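Local coordinates for protein caltubin, EF-hand (Lymnaea stagnalis, PDB 6VAN) that probably binds calcium through paired EF-hands, whose loops hold strontium ions in this crystal, at residues P3-F12 against I60-A71; Y75-F84 against L133-Y142. All coordinates share one frame; numbering follows the deposited sequence.

Interaction 1: P3-F12 against I60-A71. With SR (strontium ion), chain D.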
loop_
_atom_site.group_PDB
_atom_site.type_symbol
_atom_site.label_atom_id
_atom_site.label_comp_id
_atom_site.label_asym_id
_atom_site.label_seq_id
_atom_site.Cartn_x
_atom_site.Cartn_y
_atom_site.Cartn_z
ATOM N N PRO A 3 12.430 -12.541 -1.521
ATOM C CA PRO A 3 12.878 -11.414 -0.714
ATOM C C PRO A 3 13.911 -11.839 0.337
ATOM O O PRO A 3 14.018 -12.989 0.652
ATOM C CB PRO A 3 11.589 -10.940 -0.037
ATOM C CG PRO A 3 10.783 -12.197 0.122
ATOM C CD PRO A 3 11.118 -13.059 -1.080
ATOM N N PHE A 4 14.645 -10.874 0.840
ATOM C CA PHE A 4 15.574 -11.024 1.976
ATOM C C PHE A 4 14.724 -10.989 3.264
ATOM O O PHE A 4 14.114 -9.943 3.563
ATOM C CB PHE A 4 16.606 -9.892 1.866
ATOM C CG PHE A 4 17.709 -9.792 2.885
ATOM C CD1 PHE A 4 18.096 -10.868 3.654
ATOM C CD2 PHE A 4 18.435 -8.612 2.994
ATOM C CE1 PHE A 4 19.160 -10.750 4.541
ATOM C CE2 PHE A 4 19.477 -8.494 3.895
ATOM C CZ PHE A 4 19.829 -9.565 4.672
ATOM N N LEU A 5 14.651 -12.089 4.016
ATOM C CA LEU A 5 13.726 -12.175 5.175
ATOM C C LEU A 5 14.094 -11.137 6.220
ATOM O O LEU A 5 13.167 -10.639 6.880
ATOM C CB LEU A 5 13.762 -13.575 5.768
ATOM C CG LEU A 5 13.150 -14.628 4.873
ATOM C CD1 LEU A 5 13.386 -16.008 5.452
ATOM C CD2 LEU A 5 11.660 -14.378 4.644
ATOM N N THR A 6 15.375 -10.831 6.394
ATOM C CA THR A 6 15.814 -9.845 7.397
ATOM C C THR A 6 15.277 -8.471 6.998
ATOM O O THR A 6 14.896 -7.695 7.884
ATOM C CB THR A 6 17.319 -9.927 7.592
ATOM O OG1 THR A 6 17.566 -11.207 8.177
ATOM C CG2 THR A 6 17.851 -8.827 8.467
ATOM N N GLU A 7 15.242 -8.164 5.704
ATOM C CA GLU A 7 14.678 -6.881 5.255
ATOM C C GLU A 7 13.180 -6.880 5.467
ATOM O O GLU A 7 12.639 -5.841 5.841
ATOM C CB GLU A 7 15.009 -6.637 3.796
ATOM C CG GLU A 7 16.381 -6.075 3.640
ATOM C CD GLU A 7 16.693 -5.700 2.207
ATOM O OE1 GLU A 7 15.797 -5.894 1.336
ATOM O OE2 GLU A 7 17.819 -5.217 1.972
ATOM N N LEU A 8 12.497 -7.991 5.199
ATOM C CA LEU A 8 11.044 -8.090 5.497
ATOM C C LEU A 8 10.828 -7.722 6.962
ATOM O O LEU A 8 9.959 -6.883 7.242
ATOM C CB LEU A 8 10.500 -9.495 5.239
ATOM C CG LEU A 8 10.397 -9.923 3.782
ATOM C CD1 LEU A 8 9.578 -11.199 3.669
ATOM C CD2 LEU A 8 9.796 -8.834 2.913
ATOM N N LYS A 9 11.596 -8.317 7.863
ATOM C CA LYS A 9 11.421 -8.046 9.303
ATOM C C LYS A 9 11.656 -6.560 9.594
ATOM O O LYS A 9 10.826 -5.972 10.307
ATOM C CB LYS A 9 12.360 -8.907 10.139
ATOM C CG LYS A 9 12.315 -8.603 11.636
ATOM C CD LYS A 9 10.905 -8.494 12.220
ATOM C CE LYS A 9 10.400 -9.773 12.844
ATOM N NZ LYS A 9 11.036 -10.048 14.163
ATOM N N GLU A 10 12.731 -5.963 9.079
ATOM C CA GLU A 10 13.067 -4.532 9.339
ATOM C C GLU A 10 11.912 -3.658 8.838
ATOM O O GLU A 10 11.599 -2.657 9.504
ATOM C CB GLU A 10 14.388 -4.144 8.673
ATOM C CG GLU A 10 14.902 -2.766 9.070
ATOM C CD GLU A 10 14.312 -1.587 8.311
ATOM O OE1 GLU A 10 13.781 -1.791 7.197
ATOM O OE2 GLU A 10 14.384 -0.458 8.841
ATOM N N ARG A 11 11.314 -4.019 7.706
ATOM C CA ARG A 11 10.165 -3.300 7.093
ATOM C C ARG A 11 8.924 -3.436 7.963
ATOM O O ARG A 11 8.178 -2.436 8.095
ATOM C CB ARG A 11 9.792 -3.911 5.747
ATOM C CG ARG A 11 10.618 -3.434 4.572
ATOM C CD ARG A 11 9.743 -3.620 3.357
ATOM N NE ARG A 11 10.057 -4.767 2.529
ATOM C CZ ARG A 11 9.157 -5.437 1.809
ATOM N NH1 ARG A 11 9.534 -6.460 1.059
ATOM N NH2 ARG A 11 7.881 -5.089 1.843
ATOM N N PHE A 12 8.659 -4.643 8.453
ATOM C CA PHE A 12 7.487 -4.965 9.299
ATOM C C PHE A 12 7.576 -4.116 10.567
ATOM O O PHE A 12 6.561 -3.487 10.919
ATOM C CB PHE A 12 7.403 -6.462 9.603
ATOM C CG PHE A 12 6.116 -6.891 10.268
ATOM C CD1 PHE A 12 4.950 -7.039 9.535
ATOM C CD2 PHE A 12 6.068 -7.147 11.631
ATOM C CE1 PHE A 12 3.769 -7.441 10.144
ATOM C CE2 PHE A 12 4.885 -7.537 12.238
ATOM C CZ PHE A 12 3.740 -7.694 11.496
ATOM N N ILE A 60 -2.262 -8.700 12.005
ATOM C CA ILE A 60 -1.307 -9.238 10.993
ATOM C C ILE A 60 -0.095 -9.762 11.758
ATOM O O ILE A 60 0.576 -8.977 12.399
ATOM C CB ILE A 60 -0.890 -8.199 9.933
ATOM C CG1 ILE A 60 -2.103 -7.604 9.197
ATOM C CG2 ILE A 60 0.110 -8.823 8.964
ATOM C CD1 ILE A 60 -1.780 -6.434 8.305
ATOM N N ASP A 61 0.143 -11.072 11.665
ATOM C CA ASP A 61 1.262 -11.749 12.345
ATOM C C ASP A 61 2.447 -11.761 11.381
ATOM O O ASP A 61 2.254 -12.198 10.246
ATOM C CB ASP A 61 0.806 -13.129 12.775
ATOM C CG ASP A 61 -0.372 -13.041 13.733
ATOM O OD1 ASP A 61 -0.134 -12.662 14.890
ATOM O OD2 ASP A 61 -1.461 -13.424 13.331
ATOM N N PHE A 62 3.625 -11.324 11.807
ATOM C CA PHE A 62 4.826 -11.409 10.941
ATOM C C PHE A 62 4.951 -12.851 10.440
ATOM O O PHE A 62 5.076 -13.070 9.252
ATOM C CB PHE A 62 6.095 -10.959 11.649
ATOM C CG PHE A 62 7.299 -11.063 10.762
ATOM C CD1 PHE A 62 7.483 -10.165 9.722
ATOM C CD2 PHE A 62 8.206 -12.095 10.907
ATOM C CE1 PHE A 62 8.565 -10.294 8.864
ATOM C CE2 PHE A 62 9.289 -12.220 10.046
ATOM C CZ PHE A 62 9.472 -11.306 9.042
ATOM N N VAL A 63 4.880 -13.815 11.350
ATOM C CA VAL A 63 4.807 -15.245 10.958
ATOM C C VAL A 63 3.491 -15.818 11.471
ATOM O O VAL A 63 3.143 -15.607 12.636
ATOM C CB VAL A 63 6.055 -16.026 11.416
ATOM C CG1 VAL A 63 7.214 -15.750 10.485
ATOM C CG2 VAL A 63 6.458 -15.714 12.829
ATOM N N PRO A 64 2.728 -16.560 10.638
ATOM C CA PRO A 64 3.110 -16.881 9.252
ATOM C C PRO A 64 2.703 -15.868 8.168
ATOM O O PRO A 64 3.138 -16.005 7.046
ATOM C CB PRO A 64 2.291 -18.140 8.971
ATOM C CG PRO A 64 1.035 -17.929 9.777
ATOM C CD PRO A 64 1.501 -17.249 11.043
ATOM N N GLU A 65 1.859 -14.882 8.523
ATOM C CA GLU A 65 1.017 -14.134 7.548
ATOM C C GLU A 65 1.856 -13.189 6.697
ATOM O O GLU A 65 1.723 -13.261 5.450
ATOM C CB GLU A 65 -0.091 -13.383 8.289
ATOM C CG GLU A 65 -1.032 -14.346 8.967
ATOM C CD GLU A 65 -2.015 -13.784 9.962
ATOM O OE1 GLU A 65 -1.863 -12.630 10.363
ATOM O OE2 GLU A 65 -2.926 -14.539 10.320
ATOM N N TYR A 66 2.655 -12.319 7.288
ATOM C CA TYR A 66 3.431 -11.329 6.505
ATOM C C TYR A 66 4.453 -12.088 5.661
ATOM O O TYR A 66 4.589 -11.765 4.472
ATOM C CB TYR A 66 4.078 -10.281 7.405
ATOM C CG TYR A 66 4.649 -9.081 6.694
ATOM C CD1 TYR A 66 3.825 -8.074 6.211
ATOM C CD2 TYR A 66 6.012 -8.905 6.564
ATOM C CE1 TYR A 66 4.346 -6.946 5.586
ATOM C CE2 TYR A 66 6.548 -7.787 5.952
ATOM C CZ TYR A 66 5.716 -6.806 5.453
ATOM O OH TYR A 66 6.267 -5.709 4.829
ATOM N N VAL A 67 5.127 -13.083 6.215
ATOM C CA VAL A 67 6.169 -13.818 5.450
ATOM C C VAL A 67 5.493 -14.555 4.298
ATOM O O VAL A 67 6.016 -14.484 3.157
ATOM C CB VAL A 67 6.986 -14.759 6.346
ATOM C CG1 VAL A 67 7.875 -15.666 5.514
ATOM C CG2 VAL A 67 7.811 -13.982 7.344
ATOM N N HIS A 68 4.369 -15.224 4.544
ATOM C CA HIS A 68 3.644 -15.995 3.499
ATOM C C HIS A 68 3.300 -15.049 2.344
ATOM O O HIS A 68 3.626 -15.380 1.185
ATOM C CB HIS A 68 2.403 -16.698 4.062
ATOM C CG HIS A 68 1.647 -17.429 3.008
ATOM N ND1 HIS A 68 2.043 -18.669 2.548
ATOM C CD2 HIS A 68 0.565 -17.079 2.281
ATOM C CE1 HIS A 68 1.219 -19.067 1.592
ATOM N NE2 HIS A 68 0.300 -18.115 1.420
ATOM N N ASP A 69 2.725 -13.894 2.663
ATOM C CA ASP A 69 2.224 -12.893 1.684
ATOM C C ASP A 69 3.378 -12.341 0.855
ATOM O O ASP A 69 3.238 -12.154 -0.349
ATOM C CB ASP A 69 1.513 -11.738 2.382
HETATM N N MSE A 70 4.497 -12.039 1.521
HETATM C CA MSE A 70 5.608 -11.338 0.893
HETATM C C MSE A 70 6.626 -12.299 0.287
HETATM O O MSE A 70 7.393 -11.876 -0.569
HETATM C CB MSE A 70 6.316 -10.437 1.908
HETATM C CG MSE A 70 5.447 -9.357 2.456
HETATM SE SE MSE A 70 5.178 -8.018 1.082
HETATM C CE MSE A 70 3.575 -7.048 1.644
ATOM N N ALA A 71 6.675 -13.560 0.735
ATOM C CA ALA A 71 7.658 -14.511 0.220
ATOM C C ALA A 71 7.391 -14.796 -1.256
ATOM O O ALA A 71 8.350 -15.093 -1.972
ATOM C CB ALA A 71 7.630 -15.805 1.010
HETATM SR SR SR D . -3.462 -13.019 12.170
#

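Interaction 2: Y75-F84 against L133-Y142. With SR (strontium ion), chain F; EDO (1,2-ethanediol), chain K.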
loop_
_atom_site.group_PDB
_atom_site.type_symbol
_atom_site.label_atom_id
_atom_site.label_comp_id
_atom_site.label_asym_id
_atom_site.label_seq_id
_atom_site.Cartn_x
_atom_site.Cartn_y
_atom_site.Cartn_z
ATOM N N TYR A 75 0.425 -10.817 -8.606
ATOM C CA TYR A 75 -0.607 -9.838 -8.985
ATOM C C TYR A 75 -1.993 -10.451 -8.849
ATOM O O TYR A 75 -2.226 -11.546 -9.374
ATOM C CB TYR A 75 -0.419 -9.357 -10.414
ATOM C CG TYR A 75 -1.631 -8.624 -10.911
ATOM C CD1 TYR A 75 -1.862 -7.296 -10.599
ATOM C CD2 TYR A 75 -2.598 -9.296 -11.648
ATOM C CE1 TYR A 75 -3.006 -6.641 -11.026
ATOM C CE2 TYR A 75 -3.727 -8.645 -12.101
ATOM C CZ TYR A 75 -3.948 -7.320 -11.776
ATOM O OH TYR A 75 -5.075 -6.685 -12.212
ATOM N N THR A 76 -2.902 -9.724 -8.205
ATOM C CA THR A 76 -4.358 -9.918 -8.351
ATOM C C THR A 76 -5.028 -8.561 -8.463
ATOM O O THR A 76 -4.509 -7.581 -7.910
ATOM C CB THR A 76 -4.991 -10.686 -7.191
ATOM O OG1 THR A 76 -4.956 -9.905 -6.003
ATOM C CG2 THR A 76 -4.325 -12.016 -6.919
ATOM N N LEU A 77 -6.155 -8.492 -9.154
ATOM C CA LEU A 77 -6.896 -7.234 -9.259
ATOM C C LEU A 77 -7.312 -6.793 -7.856
ATOM O O LEU A 77 -7.162 -5.591 -7.552
ATOM C CB LEU A 77 -8.098 -7.389 -10.188
ATOM C CG LEU A 77 -8.873 -6.088 -10.394
ATOM C CD1 LEU A 77 -8.070 -5.119 -11.221
ATOM C CD2 LEU A 77 -10.252 -6.342 -10.997
ATOM N N GLU A 78 -7.807 -7.704 -7.024
ATOM C CA GLU A 78 -8.251 -7.366 -5.649
ATOM C C GLU A 78 -7.099 -6.711 -4.859
ATOM O O GLU A 78 -7.317 -5.700 -4.171
ATOM C CB GLU A 78 -8.735 -8.646 -4.959
ATOM C CG GLU A 78 -9.342 -8.413 -3.599
ATOM C CD GLU A 78 -9.712 -9.699 -2.886
ATOM O OE1 GLU A 78 -10.085 -10.677 -3.578
ATOM O OE2 GLU A 78 -9.588 -9.733 -1.645
ATOM N N GLY A 79 -5.913 -7.279 -4.943
ATOM C CA GLY A 79 -4.742 -6.734 -4.237
ATOM C C GLY A 79 -4.356 -5.381 -4.793
ATOM O O GLY A 79 -4.052 -4.478 -4.007
ATOM N N ALA A 80 -4.333 -5.224 -6.103
ATOM C CA ALA A 80 -4.045 -3.921 -6.739
ATOM C C ALA A 80 -5.101 -2.890 -6.320
ATOM O O ALA A 80 -4.739 -1.756 -6.007
ATOM C CB ALA A 80 -3.954 -4.078 -8.237
ATOM N N ASN A 81 -6.368 -3.284 -6.300
ATOM C CA ASN A 81 -7.467 -2.369 -5.934
ATOM C C ASN A 81 -7.306 -1.869 -4.500
ATOM O O ASN A 81 -7.694 -0.742 -4.204
ATOM C CB ASN A 81 -8.797 -3.046 -6.176
ATOM C CG ASN A 81 -9.945 -2.077 -6.205
ATOM O OD1 ASN A 81 -9.796 -0.939 -6.617
ATOM N ND2 ASN A 81 -11.113 -2.553 -5.826
ATOM N N GLU A 82 -6.804 -2.699 -3.614
ATOM C CA GLU A 82 -6.616 -2.262 -2.222
ATOM C C GLU A 82 -5.662 -1.063 -2.175
ATOM O O GLU A 82 -5.976 -0.100 -1.536
ATOM C CB GLU A 82 -6.037 -3.411 -1.416
ATOM C CG GLU A 82 -5.776 -3.071 0.039
ATOM C CD GLU A 82 -5.312 -4.285 0.829
ATOM O OE1 GLU A 82 -4.160 -4.684 0.642
ATOM O OE2 GLU A 82 -6.101 -4.818 1.586
ATOM N N TRP A 83 -4.538 -1.132 -2.876
ATOM C CA TRP A 83 -3.572 0.000 -2.900
ATOM C C TRP A 83 -4.166 1.177 -3.684
ATOM O O TRP A 83 -3.929 2.312 -3.341
ATOM C CB TRP A 83 -2.236 -0.452 -3.482
ATOM C CG TRP A 83 -1.574 -1.496 -2.645
ATOM C CD1 TRP A 83 -1.318 -2.784 -2.992
ATOM C CD2 TRP A 83 -1.116 -1.346 -1.299
ATOM N NE1 TRP A 83 -0.765 -3.448 -1.947
ATOM C CE2 TRP A 83 -0.635 -2.599 -0.889
ATOM C CE3 TRP A 83 -1.111 -0.284 -0.396
ATOM C CZ2 TRP A 83 -0.090 -2.791 0.389
ATOM C CZ3 TRP A 83 -0.574 -0.478 0.859
ATOM C CH2 TRP A 83 -0.061 -1.710 1.229
ATOM N N PHE A 84 -4.907 0.891 -4.747
ATOM C CA PHE A 84 -5.603 1.947 -5.518
ATOM C C PHE A 84 -6.502 2.750 -4.561
ATOM O O PHE A 84 -6.418 3.987 -4.496
ATOM C CB PHE A 84 -6.416 1.309 -6.637
ATOM C CG PHE A 84 -7.128 2.306 -7.525
ATOM C CD1 PHE A 84 -6.454 2.980 -8.522
ATOM C CD2 PHE A 84 -8.488 2.569 -7.346
ATOM C CE1 PHE A 84 -7.120 3.884 -9.341
ATOM C CE2 PHE A 84 -9.139 3.484 -8.163
ATOM C CZ PHE A 84 -8.448 4.141 -9.149
ATOM N N LEU A 133 -5.399 8.215 -12.934
ATOM C CA LEU A 133 -5.524 6.781 -13.301
ATOM C C LEU A 133 -6.838 6.214 -12.787
ATOM O O LEU A 133 -7.167 6.383 -11.617
ATOM C CB LEU A 133 -4.370 5.982 -12.718
ATOM C CG LEU A 133 -2.967 6.454 -13.090
ATOM C CD1 LEU A 133 -1.920 5.577 -12.430
ATOM C CD2 LEU A 133 -2.746 6.546 -14.590
ATOM N N SER A 134 -7.508 5.480 -13.659
ATOM C CA SER A 134 -8.581 4.555 -13.256
ATOM C C SER A 134 -7.953 3.295 -12.687
ATOM O O SER A 134 -6.732 3.066 -12.884
ATOM C CB SER A 134 -9.410 4.205 -14.441
ATOM O OG SER A 134 -8.622 3.508 -15.370
ATOM N N LEU A 135 -8.753 2.415 -12.090
ATOM C CA LEU A 135 -8.227 1.120 -11.638
ATOM C C LEU A 135 -7.632 0.387 -12.833
ATOM O O LEU A 135 -6.585 -0.273 -12.702
ATOM C CB LEU A 135 -9.331 0.298 -10.978
ATOM C CG LEU A 135 -8.937 -1.107 -10.558
ATOM C CD1 LEU A 135 -7.828 -1.121 -9.506
ATOM C CD2 LEU A 135 -10.161 -1.853 -10.073
ATOM N N ASP A 136 -8.295 0.447 -13.981
ATOM C CA ASP A 136 -7.843 -0.324 -15.154
ATOM C C ASP A 136 -6.494 0.183 -15.694
ATOM O O ASP A 136 -5.743 -0.604 -16.251
ATOM C CB ASP A 136 -8.928 -0.350 -16.222
ATOM C CG ASP A 136 -9.919 -1.454 -15.915
ATOM O OD1 ASP A 136 -9.499 -2.634 -15.917
ATOM O OD2 ASP A 136 -11.069 -1.110 -15.618
ATOM N N GLU A 137 -6.221 1.466 -15.562
ATOM C CA GLU A 137 -4.891 2.003 -15.904
ATOM C C GLU A 137 -3.891 1.608 -14.809
ATOM O O GLU A 137 -2.785 1.112 -15.127
ATOM C CB GLU A 137 -4.977 3.511 -16.041
ATOM C CG GLU A 137 -5.720 3.975 -17.288
ATOM C CD GLU A 137 -5.996 5.459 -17.319
ATOM O OE1 GLU A 137 -6.297 6.054 -16.258
ATOM O OE2 GLU A 137 -5.905 6.051 -18.390
ATOM N N PHE A 138 -4.248 1.853 -13.562
ATOM C CA PHE A 138 -3.356 1.596 -12.417
ATOM C C PHE A 138 -2.853 0.152 -12.422
ATOM O O PHE A 138 -1.664 -0.126 -12.189
ATOM C CB PHE A 138 -4.103 1.886 -11.134
ATOM C CG PHE A 138 -3.333 1.616 -9.882
ATOM C CD1 PHE A 138 -2.374 2.508 -9.450
ATOM C CD2 PHE A 138 -3.588 0.504 -9.119
ATOM C CE1 PHE A 138 -1.666 2.259 -8.284
ATOM C CE2 PHE A 138 -2.897 0.272 -7.947
ATOM C CZ PHE A 138 -1.948 1.162 -7.526
ATOM N N LYS A 139 -3.729 -0.803 -12.689
ATOM C CA LYS A 139 -3.338 -2.229 -12.552
ATOM C C LYS A 139 -2.216 -2.577 -13.518
ATOM O O LYS A 139 -1.476 -3.539 -13.233
ATOM C CB LYS A 139 -4.541 -3.152 -12.792
ATOM C CG LYS A 139 -5.028 -3.163 -14.223
ATOM C CD LYS A 139 -6.291 -3.965 -14.454
ATOM C CE LYS A 139 -6.501 -4.157 -15.942
ATOM N NZ LYS A 139 -7.878 -4.572 -16.266
ATOM N N THR A 140 -2.067 -1.845 -14.611
ATOM C CA THR A 140 -1.035 -2.171 -15.605
ATOM C C THR A 140 0.349 -1.890 -15.029
ATOM O O THR A 140 1.339 -2.416 -15.579
ATOM C CB THR A 140 -1.185 -1.395 -16.915
ATOM O OG1 THR A 140 -0.901 -0.015 -16.743
ATOM C CG2 THR A 140 -2.553 -1.552 -17.537
ATOM N N LEU A 141 0.454 -1.130 -13.943
ATOM C CA LEU A 141 1.782 -0.767 -13.383
ATOM C C LEU A 141 2.413 -1.986 -12.727
ATOM O O LEU A 141 3.604 -1.927 -12.430
ATOM C CB LEU A 141 1.608 0.378 -12.405
ATOM C CG LEU A 141 1.137 1.689 -13.016
ATOM C CD1 LEU A 141 0.761 2.670 -11.918
ATOM C CD2 LEU A 141 2.175 2.289 -13.952
ATOM N N TYR A 142 1.653 -3.059 -12.518
ATOM C CA TYR A 142 2.192 -4.285 -11.906
ATOM C C TYR A 142 2.831 -5.211 -12.932
ATOM O O TYR A 142 3.431 -6.185 -12.480
ATOM C CB TYR A 142 1.098 -4.990 -11.123
ATOM C CG TYR A 142 0.814 -4.284 -9.827
ATOM C CD1 TYR A 142 1.595 -4.521 -8.724
ATOM C CD2 TYR A 142 -0.187 -3.325 -9.728
ATOM C CE1 TYR A 142 1.358 -3.854 -7.527
ATOM C CE2 TYR A 142 -0.453 -2.669 -8.543
ATOM C CZ TYR A 142 0.324 -2.941 -7.434
ATOM O OH TYR A 142 0.099 -2.255 -6.273
HETATM SR SR SR F . -6.577 8.392 -17.263
HETATM C C1 EDO K . -2.482 -6.832 -15.293
HETATM O O1 EDO K . -2.015 -7.121 -16.612
HETATM C C2 EDO K . -1.392 -6.759 -14.318
HETATM O O2 EDO K . -0.491 -5.678 -14.575
HETATM O O HOH W 1 -8.911 8.546 -16.321
HETATM O O HOH W 2 -8.832 6.913 -18.233
#

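Interaction 1: P3-F12 against I60-A71
F12 lies against two aromatic side chains at once: F62 CB sits over one face of its ring, 3.9 Å from the centroid in a CH-pi contact, while F12 CD1 stands over the centre of the Y66 ring, 3.5 Å from Y66 CG. This aromatic cluster joins the first helix of one EF-hand (5-15) to the last helix of the next (62-71), the pairing of an EF-hand lobe. The F12 and Y66 rings are inclined at 54°. CG of M70, a selenomethionine, covers the opposite face of Y66, so the phenol is held between F12 CD1 and the M70 methylene; an alanine here would probably open a gap between F12 and M70 and let both side chains shift. L8 CD1 packs on M70 CB at 3.8 Å. No hydrogen bond crosses. Behind the cluster, D61 OD2 and both carboxylate oxygens of E65 bind strontium, and D61 N donates to E65 OE1 (2.9 Å), tying the loop's short strand to the metal-binding carboxylate. K9, partly exposed, bends at chi2, chi3 and chi4, which lays CE over the face of F62, 3.9 Å from the centroid, while its NZ bonds to N20. V67 CG2 covers the other face of F62.

Interaction 2: Y75-F84 against L133-Y142
F84 and F138 form the buried aromatic pair between the entering helix 77-87 of one EF-hand and the segment that closes the next hand's metal loop and runs into its exiting helix. The two side chains run antiparallel alongside each other, planes 57° apart, with F84 CD1 3.7 Å from F138 CG. With CG anti to the backbone N (chi1 -178°), F84 reaches across to L135, whose CB stands over the ring face, 4.2 Å from the centroid; L133 O meets the ring edge almost in its plane, 3.4 Å from F84 CE1. F138 in turn brings its edge to A80 O.

Aliphatic contacts flank these rings. L135 CD1 packs on F84 CB and meets N81 OD1, while L77 CD1 touches both L135 CD2 and K139 CD. At the far end A80 CB meets Y142 CE2 at 3.8 Å, Y142 CB rests near Y75 CD1, and Y75 OH lies beside K139 CB. A 1,2-ethanediol, probably from the crystallisation liquor, covers one face of Y75 and donates from O2 to K139 O (2.7 Å).

No polar bond joins the two segments; within 133-142, S134 and E137 make a capping box: E137 N donates to S134 OG, and S134 N to E137 OE1 at 2.9 Å. E137 also grips strontium with both carboxylate oxygens, alongside D126, N128, D130 and K132 O. K139 NZ pairs with D136 OD1 at 2.6 Å.

The contact thus rests on apolar and aromatic packing, and the capping box couples the start of helix 135-138 directly to a metal ligand.

Interactions 1 and 2 follow each other along the chain, their centres 22 Å apart; helix 62-71, which ends the first, is followed by helix 77-87, which opens the second. Each sets the first helix of one EF-hand against the end of the next hand's metal loop and the helical turns beyond it, and each mixes a buried aromatic centre with a more exposed edge. In 3-12 against 60-71 three rings cluster and the lysine K9 covers one face of F62. In 75-84 against 133-142 two phenylalanines lie beside leucines, and the exposed end carries tyrosines. Both second segments supply a bidentate glutamate to strontium, but 60-71 adds an aspartate ligand, whereas 133-142 adds a serine cap.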